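Local atomic coordinates of HIT domain-containing protein (Sulfolobus tokodaii, PDB entry 2EO4), a protein that belongs to the histidine triad family, binds zinc, and probably hydrolyses nucleotide substrates, perhaps with adenylylsulfatase activity. Residues 1-6 with 90-95; 36-41 with 60-65; 81-86 with 96-101. One frame throughout, in Å; residues are numbered along the deposited sequence.

Interaction 1 of 3, residues 1-6 with 90-95; sequences CTFCSI and QVIFHL. With ZN (zinc ion), chain B; PO4 (phosphate ion), chain C.
Phe3 of helix 2-7 meets the His94 ring with two parts of its side chain. Its CB sits over the middle of one imidazole face, 3.7 Å from the ring centroid, a CH-pi contact. The phenyl ring then extends past the imidazole and turns an edge toward the same ring; the centroids are 5.6 Å apart and the planes 67° apart, an offset edge-to-face pair. Along one edge of the phenyl ring, Phe3 CD2 lies 3.5 Å from Ile92 CG2, and farther out CE2 and CZ meet Ile92 CD1. The two side chains cross at about a right angle.

The imidazole itself is fixed by the metal. His94 ND1 binds the zinc ion at 2.1 Å, while Cys1 SG and Cys4 SG each lie 2.3 Å from the zinc. Cys4 SG approaches the imidazole at its edge, near the ring plane, whereas Cys1 SG lies obliquely to it. The first torsion of Cys1 (chi1 175°) swings SG away from the terminal nitrogen and back toward the helix start, where Cys4 N donates to Cys1 SG at 3.5 Å with an N-H...S angle of 171°; this bond probably tempers the thiolate charge. The other ring nitrogen, His94 NE2, is hydrogen-bonded to Pro40 O, so both ring nitrogens are engaged and rotation about CB-CG is restrained. His43 supplies the fourth ligand, completing a Cys2His2 zinc site whose CxxC half begins the chain and whose His94 opens the predicted histidine triad motif of this HIT domain.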
loop_
_atom_site.group_PDB
_atom_site.type_symbol
_atom_site.label_atom_id
_atom_site.label_comp_id
_atom_site.label_asym_id
_atom_site.label_seq_id
_atom_site.Cartn_x
_atom_site.Cartn_y
_atom_site.Cartn_z
ATOM N N CYS A 1 -0.973 3.821 22.548
ATOM C CA CYS A 1 -0.878 3.852 21.056
ATOM C C CYS A 1 -1.035 5.280 20.548
ATOM O O CYS A 1 -2.004 5.964 20.873
ATOM C CB CYS A 1 -1.960 2.967 20.440
ATOM S SG CYS A 1 -2.017 3.057 18.628
ATOM N N THR A 2 -0.082 5.729 19.740
ATOM C CA THR A 2 -0.126 7.081 19.212
ATOM C C THR A 2 -1.397 7.369 18.408
ATOM O O THR A 2 -2.007 8.425 18.573
ATOM C CB THR A 2 1.123 7.371 18.345
ATOM O OG1 THR A 2 2.285 7.392 19.188
ATOM C CG2 THR A 2 0.997 8.711 17.638
ATOM N N PHE A 3 -1.811 6.439 17.551
ATOM C CA PHE A 3 -3.015 6.688 16.760
ATOM C C PHE A 3 -4.312 6.572 17.547
ATOM O O PHE A 3 -5.230 7.373 17.350
ATOM C CB PHE A 3 -3.043 5.793 15.516
ATOM C CG PHE A 3 -2.078 6.235 14.448
ATOM C CD1 PHE A 3 -2.028 7.572 14.062
ATOM C CD2 PHE A 3 -1.193 5.334 13.865
ATOM C CE1 PHE A 3 -1.103 8.009 13.112
ATOM C CE2 PHE A 3 -0.263 5.759 12.913
ATOM C CZ PHE A 3 -0.217 7.095 12.538
ATOM N N CYS A 4 -4.404 5.591 18.440
ATOM C CA CYS A 4 -5.610 5.473 19.253
ATOM C C CYS A 4 -5.729 6.752 20.084
ATOM O O CYS A 4 -6.827 7.269 20.301
ATOM C CB CYS A 4 -5.534 4.250 20.177
ATOM S SG CYS A 4 -5.891 2.663 19.371
ATOM N N SER A 5 -4.586 7.273 20.532
ATOM C CA SER A 5 -4.569 8.497 21.328
ATOM C C SER A 5 -5.071 9.693 20.528
ATOM O O SER A 5 -5.823 10.523 21.037
ATOM C CB SER A 5 -3.156 8.789 21.845
ATOM O OG SER A 5 -2.739 7.815 22.787
ATOM N N ILE A 6 -4.647 9.793 19.275
ATOM C CA ILE A 6 -5.085 10.897 18.438
ATOM C C ILE A 6 -6.581 10.762 18.149
ATOM O O ILE A 6 -7.311 11.752 18.134
ATOM C CB ILE A 6 -4.272 10.941 17.126
ATOM C CG1 ILE A 6 -2.823 11.332 17.450
ATOM C CG2 ILE A 6 -4.886 11.935 16.154
ATOM C CD1 ILE A 6 -1.856 11.232 16.281
ATOM N N GLN A 90 8.359 -0.504 10.300
ATOM C CA GLN A 90 7.208 -0.125 11.106
ATOM C C GLN A 90 7.654 0.301 12.506
ATOM O O GLN A 90 8.463 -0.381 13.138
ATOM C CB GLN A 90 6.206 -1.280 11.207
ATOM C CG GLN A 90 5.002 -0.938 12.080
ATOM C CD GLN A 90 3.917 -1.998 12.057
ATOM O OE1 GLN A 90 4.198 -3.197 12.008
ATOM N NE2 GLN A 90 2.664 -1.557 12.116
ATOM N N VAL A 91 7.138 1.437 12.972
ATOM C CA VAL A 91 7.471 1.952 14.300
ATOM C C VAL A 91 6.215 2.266 15.109
ATOM O O VAL A 91 6.268 2.345 16.337
ATOM C CB VAL A 91 8.368 3.219 14.222
ATOM C CG1 VAL A 91 9.683 2.876 13.548
ATOM C CG2 VAL A 91 7.650 4.338 13.484
ATOM N N ILE A 92 5.090 2.476 14.427
ATOM C CA ILE A 92 3.826 2.715 15.123
ATOM C C ILE A 92 2.995 1.475 14.820
ATOM O O ILE A 92 2.608 1.232 13.674
ATOM C CB ILE A 92 3.079 3.970 14.617
ATOM C CG1 ILE A 92 3.947 5.216 14.817
ATOM C CG2 ILE A 92 1.773 4.132 15.391
ATOM C CD1 ILE A 92 3.284 6.511 14.365
ATOM N N PHE A 93 2.728 0.685 15.852
ATOM C CA PHE A 93 2.001 -0.556 15.666
ATOM C C PHE A 93 0.485 -0.481 15.735
ATOM O O PHE A 93 -0.168 -1.142 16.545
ATOM C CB PHE A 93 2.587 -1.597 16.621
ATOM C CG PHE A 93 4.038 -1.867 16.349
ATOM C CD1 PHE A 93 4.414 -2.747 15.339
ATOM C CD2 PHE A 93 5.030 -1.147 17.009
ATOM C CE1 PHE A 93 5.750 -2.900 14.983
ATOM C CE2 PHE A 93 6.371 -1.292 16.659
ATOM C CZ PHE A 93 6.731 -2.170 15.643
ATOM N N HIS A 94 -0.046 0.352 14.848
ATOM C CA HIS A 94 -1.472 0.581 14.655
ATOM C C HIS A 94 -1.509 0.747 13.141
ATOM O O HIS A 94 -0.931 1.696 12.610
ATOM C CB HIS A 94 -1.928 1.882 15.321
ATOM C CG HIS A 94 -3.378 2.200 15.102
ATOM N ND1 HIS A 94 -4.292 2.269 16.132
ATOM C CD2 HIS A 94 -4.073 2.465 13.968
ATOM C CE1 HIS A 94 -5.484 2.563 15.646
ATOM N NE2 HIS A 94 -5.380 2.687 14.334
ATOM N N LEU A 95 -2.162 -0.185 12.457
ATOM C CA LEU A 95 -2.247 -0.165 11.001
ATOM C C LEU A 95 -2.508 1.209 10.406
ATOM O O LEU A 95 -3.504 1.856 10.719
ATOM C CB LEU A 95 -3.341 -1.136 10.534
ATOM C CG LEU A 95 -3.759 -1.129 9.057
ATOM C CD1 LEU A 95 -2.560 -1.314 8.140
ATOM C CD2 LEU A 95 -4.774 -2.243 8.840
HETATM ZN ZN ZN B . -3.989 1.999 18.189
HETATM P P PO4 C . 5.604 3.396 10.153
HETATM O O1 PO4 C . 4.936 4.718 10.196
HETATM O O2 PO4 C . 5.194 2.664 8.929
HETATM O O3 PO4 C . 7.084 3.596 10.141
HETATM O O4 PO4 C . 5.219 2.606 11.355
#

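Interaction 2 of 3, residues 36-41 with 60-65; sequences TLVIPK and KVVKLV
Val38, on strand 36-40, reaches helix 52-72 with both of its methyl groups. CG1, anti to the backbone N (chi1 -178°), takes the closest contact of the pair of segments, 3.6 Å from Val61 CG1, and also lies 3.9 Å from Val62 CG2. The other branch, CG2, faces the next turn of the helix and comes within 4.3 Å of Val65 CG1. One strand residue is thus met by three valines: Val61 and Val65, one turn apart, and Val62 beside them. Thr36 adds a looser touch, its CG2 4.4 Å from Val65 CG1, while its hydroxyl is occupied by Gly34 O.

No hydrogen bond joins the segments, and all five touching residues are buried, so the contact is wholly apolar at its centre. The helical spacing is kept by backbone bonds such as Val65 N to Val61 O, 2.9 Å. The strand and helix segments run nearly antiparallel, at 154°, with axes 8.9 Å apart, a separation bridged by the branched side chains.

Beyond this shell, strand 97-102 lies beside strand 36-40, and its Val97 and Ile99 extend the apolar surface against Val62 and Val65. On the other face of the sheet, Leu37 and Ile39 pack on Phe3 of helix 2-7. Helix 52-72 also meets the second subunit, where Tyr47 of that chain packs on Val62 and Ala50 of that chain accepts a hydrogen bond from Lys63 NZ.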
loop_
_atom_site.group_PDB
_atom_site.type_symbol
_atom_site.label_atom_id
_atom_site.label_comp_id
_atom_site.label_asym_id
_atom_site.label_seq_id
_atom_site.Cartn_x
_atom_site.Cartn_y
_atom_site.Cartn_z
ATOM N N THR A 36 0.365 12.225 4.674
ATOM C CA THR A 36 -0.775 11.878 5.514
ATOM C C THR A 36 -0.845 10.387 5.812
ATOM O O THR A 36 -0.345 9.565 5.044
ATOM C CB THR A 36 -2.083 12.316 4.816
ATOM O OG1 THR A 36 -2.093 13.742 4.709
ATOM C CG2 THR A 36 -3.317 11.849 5.591
ATOM N N LEU A 37 -1.462 10.050 6.941
ATOM C CA LEU A 37 -1.618 8.662 7.349
ATOM C C LEU A 37 -3.107 8.337 7.404
ATOM O O LEU A 37 -3.883 9.076 8.005
ATOM C CB LEU A 37 -0.989 8.455 8.726
ATOM C CG LEU A 37 0.410 9.073 8.793
ATOM C CD1 LEU A 37 0.871 9.209 10.221
ATOM C CD2 LEU A 37 1.367 8.221 7.970
ATOM N N VAL A 38 -3.503 7.245 6.759
ATOM C CA VAL A 38 -4.901 6.832 6.761
ATOM C C VAL A 38 -4.976 5.641 7.696
ATOM O O VAL A 38 -4.214 4.683 7.558
ATOM C CB VAL A 38 -5.378 6.412 5.359
ATOM C CG1 VAL A 38 -6.854 6.027 5.410
ATOM C CG2 VAL A 38 -5.163 7.554 4.376
ATOM N N ILE A 39 -5.892 5.698 8.652
ATOM C CA ILE A 39 -5.993 4.623 9.620
ATOM C C ILE A 39 -7.397 4.170 9.973
ATOM O O ILE A 39 -8.357 4.943 9.893
ATOM C CB ILE A 39 -5.358 5.036 10.968
ATOM C CG1 ILE A 39 -6.187 6.165 11.593
ATOM C CG2 ILE A 39 -3.931 5.518 10.763
ATOM C CD1 ILE A 39 -5.791 6.525 13.011
ATOM N N PRO A 40 -7.533 2.888 10.340
ATOM C CA PRO A 40 -8.841 2.373 10.739
ATOM C C PRO A 40 -8.849 2.858 12.191
ATOM O O PRO A 40 -7.780 2.928 12.812
ATOM C CB PRO A 40 -8.662 0.856 10.679
ATOM C CG PRO A 40 -7.528 0.664 9.705
ATOM C CD PRO A 40 -6.595 1.785 10.075
ATOM N N LYS A 41 -10.005 3.214 12.737
ATOM C CA LYS A 41 -10.032 3.666 14.125
ATOM C C LYS A 41 -9.770 2.497 15.068
ATOM O O LYS A 41 -9.129 2.663 16.109
ATOM C CB LYS A 41 -11.370 4.336 14.448
ATOM C CG LYS A 41 -11.505 5.703 13.800
ATOM C CD LYS A 41 -12.775 6.411 14.223
ATOM C CE LYS A 41 -12.821 7.822 13.661
ATOM N NZ LYS A 41 -14.001 8.585 14.177
ATOM N N LYS A 60 -10.730 1.973 0.090
ATOM C CA LYS A 60 -11.608 2.988 -0.482
ATOM C C LYS A 60 -11.330 4.364 0.111
ATOM O O LYS A 60 -11.367 5.376 -0.594
ATOM C CB LYS A 60 -13.072 2.594 -0.256
ATOM C CG LYS A 60 -13.440 1.276 -0.913
ATOM C CD LYS A 60 -14.876 0.873 -0.617
ATOM C CE LYS A 60 -15.164 -0.522 -1.155
ATOM N NZ LYS A 60 -16.569 -0.946 -0.899
ATOM N N VAL A 61 -11.055 4.407 1.411
ATOM C CA VAL A 61 -10.752 5.670 2.070
ATOM C C VAL A 61 -9.412 6.187 1.543
ATOM O O VAL A 61 -9.253 7.377 1.283
ATOM C CB VAL A 61 -10.678 5.501 3.609
ATOM C CG1 VAL A 61 -10.170 6.780 4.252
ATOM C CG2 VAL A 61 -12.061 5.155 4.159
ATOM N N VAL A 62 -8.451 5.285 1.383
ATOM C CA VAL A 62 -7.141 5.666 0.866
ATOM C C VAL A 62 -7.292 6.310 -0.518
ATOM O O VAL A 62 -6.647 7.315 -0.817
ATOM C CB VAL A 62 -6.202 4.438 0.787
ATOM C CG1 VAL A 62 -4.938 4.778 -0.006
ATOM C CG2 VAL A 62 -5.814 4.013 2.193
ATOM N N LYS A 63 -8.156 5.752 -1.359
ATOM C CA LYS A 63 -8.349 6.346 -2.687
ATOM C C LYS A 63 -8.881 7.777 -2.576
ATOM O O LYS A 63 -8.338 8.701 -3.180
ATOM C CB LYS A 63 -9.328 5.525 -3.534
ATOM C CG LYS A 63 -9.584 6.156 -4.912
ATOM C CD LYS A 63 -10.582 5.370 -5.761
ATOM C CE LYS A 63 -10.868 6.109 -7.067
ATOM N NZ LYS A 63 -11.774 5.355 -7.989
ATOM N N LEU A 64 -9.954 7.954 -1.811
ATOM C CA LEU A 64 -10.554 9.274 -1.641
ATOM C C LEU A 64 -9.566 10.303 -1.102
ATOM O O LEU A 64 -9.406 11.390 -1.668
ATOM C CB LEU A 64 -11.759 9.197 -0.697
ATOM C CG LEU A 64 -12.366 10.544 -0.285
ATOM C CD1 LEU A 64 -12.841 11.291 -1.522
ATOM C CD2 LEU A 64 -13.523 10.316 0.682
ATOM N N VAL A 65 -8.905 9.962 -0.001
ATOM C CA VAL A 65 -7.951 10.874 0.606
ATOM C C VAL A 65 -6.783 11.168 -0.332
ATOM O O VAL A 65 -6.319 12.303 -0.401
ATOM C CB VAL A 65 -7.436 10.316 1.949
ATOM C CG1 VAL A 65 -6.380 11.249 2.541
ATOM C CG2 VAL A 65 -8.609 10.169 2.916
#

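Interaction 3 of 3, residues 81-86 with 96-101; sequences LTNIGR and HVHIIP. With PO4 (phosphate ion), chain C.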
loop_
_atom_site.group_PDB
_atom_site.type_symbol
_atom_site.label_atom_id
_atom_site.label_comp_id
_atom_site.label_asym_id
_atom_site.label_seq_id
_atom_site.Cartn_x
_atom_site.Cartn_y
_atom_site.Cartn_z
ATOM N N LEU A 81 2.050 3.386 0.995
ATOM C CA LEU A 81 2.721 2.242 1.592
ATOM C C LEU A 81 2.311 1.956 3.021
ATOM O O LEU A 81 1.806 2.821 3.734
ATOM C CB LEU A 81 4.239 2.425 1.551
ATOM C CG LEU A 81 4.833 3.546 2.409
ATOM C CD1 LEU A 81 6.272 3.207 2.766
ATOM C CD2 LEU A 81 4.763 4.866 1.659
ATOM N N THR A 82 2.513 0.708 3.423
ATOM C CA THR A 82 2.231 0.315 4.787
ATOM C C THR A 82 3.298 -0.701 5.133
ATOM O O THR A 82 3.673 -1.536 4.303
ATOM C CB THR A 82 0.812 -0.285 4.956
ATOM O OG1 THR A 82 0.564 -0.502 6.351
ATOM C CG2 THR A 82 0.660 -1.586 4.180
ATOM N N ASN A 83 3.801 -0.608 6.356
ATOM C CA ASN A 83 4.864 -1.490 6.809
ATOM C C ASN A 83 4.397 -2.487 7.848
ATOM O O ASN A 83 3.613 -2.154 8.733
ATOM C CB ASN A 83 6.005 -0.652 7.378
ATOM C CG ASN A 83 6.557 0.321 6.367
ATOM O OD1 ASN A 83 6.917 -0.069 5.257
ATOM N ND2 ASN A 83 6.637 1.599 6.745
ATOM N N ILE A 84 4.896 -3.713 7.731
ATOM C CA ILE A 84 4.540 -4.784 8.655
ATOM C C ILE A 84 5.816 -5.295 9.313
ATOM O O ILE A 84 6.624 -5.957 8.668
ATOM C CB ILE A 84 3.868 -5.953 7.909
ATOM C CG1 ILE A 84 2.598 -5.463 7.207
ATOM C CG2 ILE A 84 3.531 -7.069 8.888
ATOM C CD1 ILE A 84 2.117 -6.399 6.099
ATOM N N GLY A 85 5.999 -4.971 10.588
ATOM C CA GLY A 85 7.186 -5.419 11.300
ATOM C C GLY A 85 8.288 -4.377 11.355
ATOM O O GLY A 85 8.455 -3.575 10.430
ATOM N N ARG A 86 9.061 -4.389 12.437
ATOM C CA ARG A 86 10.140 -3.424 12.580
ATOM C C ARG A 86 11.193 -3.536 11.480
ATOM O O ARG A 86 11.759 -2.524 11.071
ATOM C CB ARG A 86 10.800 -3.558 13.960
ATOM C CG ARG A 86 11.436 -4.906 14.228
ATOM C CD ARG A 86 12.086 -4.921 15.606
ATOM N NE ARG A 86 12.696 -6.212 15.906
ATOM C CZ ARG A 86 13.373 -6.478 17.019
ATOM N NH1 ARG A 86 13.534 -5.539 17.942
ATOM N NH2 ARG A 86 13.889 -7.686 17.207
ATOM N N HIS A 96 -1.598 1.650 9.545
ATOM C CA HIS A 96 -1.758 2.927 8.876
ATOM C C HIS A 96 -1.101 2.883 7.516
ATOM O O HIS A 96 -0.082 2.214 7.324
ATOM C CB HIS A 96 -1.173 4.080 9.698
ATOM C CG HIS A 96 0.282 3.935 10.018
ATOM N ND1 HIS A 96 0.764 2.976 10.882
ATOM C CD2 HIS A 96 1.352 4.677 9.645
ATOM C CE1 HIS A 96 2.067 3.136 11.031
ATOM N NE2 HIS A 96 2.448 4.161 10.291
ATOM N N VAL A 97 -1.712 3.590 6.575
ATOM C CA VAL A 97 -1.203 3.669 5.213
ATOM C C VAL A 97 -0.652 5.066 4.996
ATOM O O VAL A 97 -1.328 6.055 5.278
ATOM C CB VAL A 97 -2.328 3.418 4.184
ATOM C CG1 VAL A 97 -1.805 3.641 2.768
ATOM C CG2 VAL A 97 -2.852 1.995 4.333
ATOM N N HIS A 98 0.582 5.140 4.510
ATOM C CA HIS A 98 1.218 6.421 4.234
ATOM C C HIS A 98 0.835 6.898 2.837
ATOM O O HIS A 98 0.806 6.107 1.902
ATOM C CB HIS A 98 2.746 6.282 4.241
ATOM C CG HIS A 98 3.331 5.923 5.569
ATOM N ND1 HIS A 98 3.832 6.867 6.438
ATOM C CD2 HIS A 98 3.541 4.721 6.156
ATOM C CE1 HIS A 98 4.329 6.263 7.503
ATOM N NE2 HIS A 98 4.166 4.960 7.357
ATOM N N ILE A 99 0.542 8.192 2.712
ATOM C CA ILE A 99 0.269 8.801 1.415
ATOM C C ILE A 99 1.318 9.906 1.384
ATOM O O ILE A 99 1.209 10.901 2.106
ATOM C CB ILE A 99 -1.133 9.440 1.315
ATOM C CG1 ILE A 99 -2.217 8.377 1.501
ATOM C CG2 ILE A 99 -1.307 10.074 -0.079
ATOM C CD1 ILE A 99 -3.645 8.954 1.510
ATOM N N ILE A 100 2.342 9.711 0.560
ATOM C CA ILE A 100 3.451 10.652 0.448
ATOM C C ILE A 100 3.477 11.291 -0.941
ATOM O O ILE A 100 3.807 10.639 -1.931
ATOM C CB ILE A 100 4.790 9.918 0.703
ATOM C CG1 ILE A 100 4.751 9.254 2.083
ATOM C CG2 ILE A 100 5.959 10.899 0.612
ATOM C CD1 ILE A 100 5.958 8.367 2.384
ATOM N N PRO A 101 3.122 12.581 -1.029
ATOM C CA PRO A 101 3.104 13.296 -2.310
ATOM C C PRO A 101 4.472 13.504 -2.947
ATOM O O PRO A 101 5.479 13.665 -2.256
ATOM C CB PRO A 101 2.447 14.633 -1.954
ATOM C CG PRO A 101 1.587 14.296 -0.762
ATOM C CD PRO A 101 2.516 13.403 0.033
HETATM P P PO4 C . 5.604 3.396 10.153
HETATM O O1 PO4 C . 4.936 4.718 10.196
HETATM O O2 PO4 C . 5.194 2.664 8.929
HETATM O O3 PO4 C . 7.084 3.596 10.141
HETATM O O4 PO4 C . 5.219 2.606 11.355
HETATM O O HOH W 1 2.839 1.572 8.075
#
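The predicted histidine triad motif enters strand 97-102 here, beside the antiparallel strand 77-84, and the rings of His96 and His98 meet a bound phosphate. Leu81 and His98 form a hydrogen-bonded pair: His98 N donates to Leu81 O at 2.7 Å, and Leu81 N returns a bond to His98 O. On the sheet face carrying both side chains, Leu81 CD2 touches His98 CB at 3.6 Å and continues to Ile100 CD1. Thr82 OG1, turned beside its own carbonyl carbon (chi1 -174°), donates to His96 O from above the carbonyl plane, 43° out of it.

The phosphate, probably from the crystallisation liquor, lies where the alpha-phosphate of a nucleotide would probably sit, as in other HIT proteins. His96, the predicted nucleophile of the tele-AMP intermediate, directs NE2 at phosphate O1 in its ring plane, 2.6 Å away. His98 NE2 donates to phosphate O2 at 3.0 Å, with a weaker, bent bond to O1, and Asn83 ND2 grips the same O2 at 2.8 Å. A water adds to the grasp on O2: it accepts from Asn83 N and donates to both O2 and His96 O. Through its other ring nitrogen, His98 ND1 is hydrogen-bonded to His35 NE2, which fixes the ring's rotation. A leucine in place of His98 would probably leave phosphate O2 without one of its donors and His35 without its mate. Strand 77-84 also pairs with a strand of the second subunit, carrying the sheet across the interface; Leu81 packs there on Leu81 of that chain.

The phosphate ties interactions 1 and 3 together: Val91 N and Ile92 N bind its O4, while the side chains of 81-86 and 96-101 hold O1 and O2. Gln90 OE1 lies 2.9 Å from Gly85 N, a probable hydrogen bond between their loops. Phe3 CE2 is 3.5 Å from His96 CG, so the residue over the zinc-bound imidazole also packs on the predicted nucleophile, whose nearest side-chain atom is about 9 Å from the zinc. Interaction 2 touches both: Phe3 CZ lies 3.3 Å from Leu37 CD1, and Val38 N 2.9 Å from Val97 O, a probable hydrogen bond that joins the strands; the nearest side-chain atoms of Val38 and His96 are about 6 Å apart.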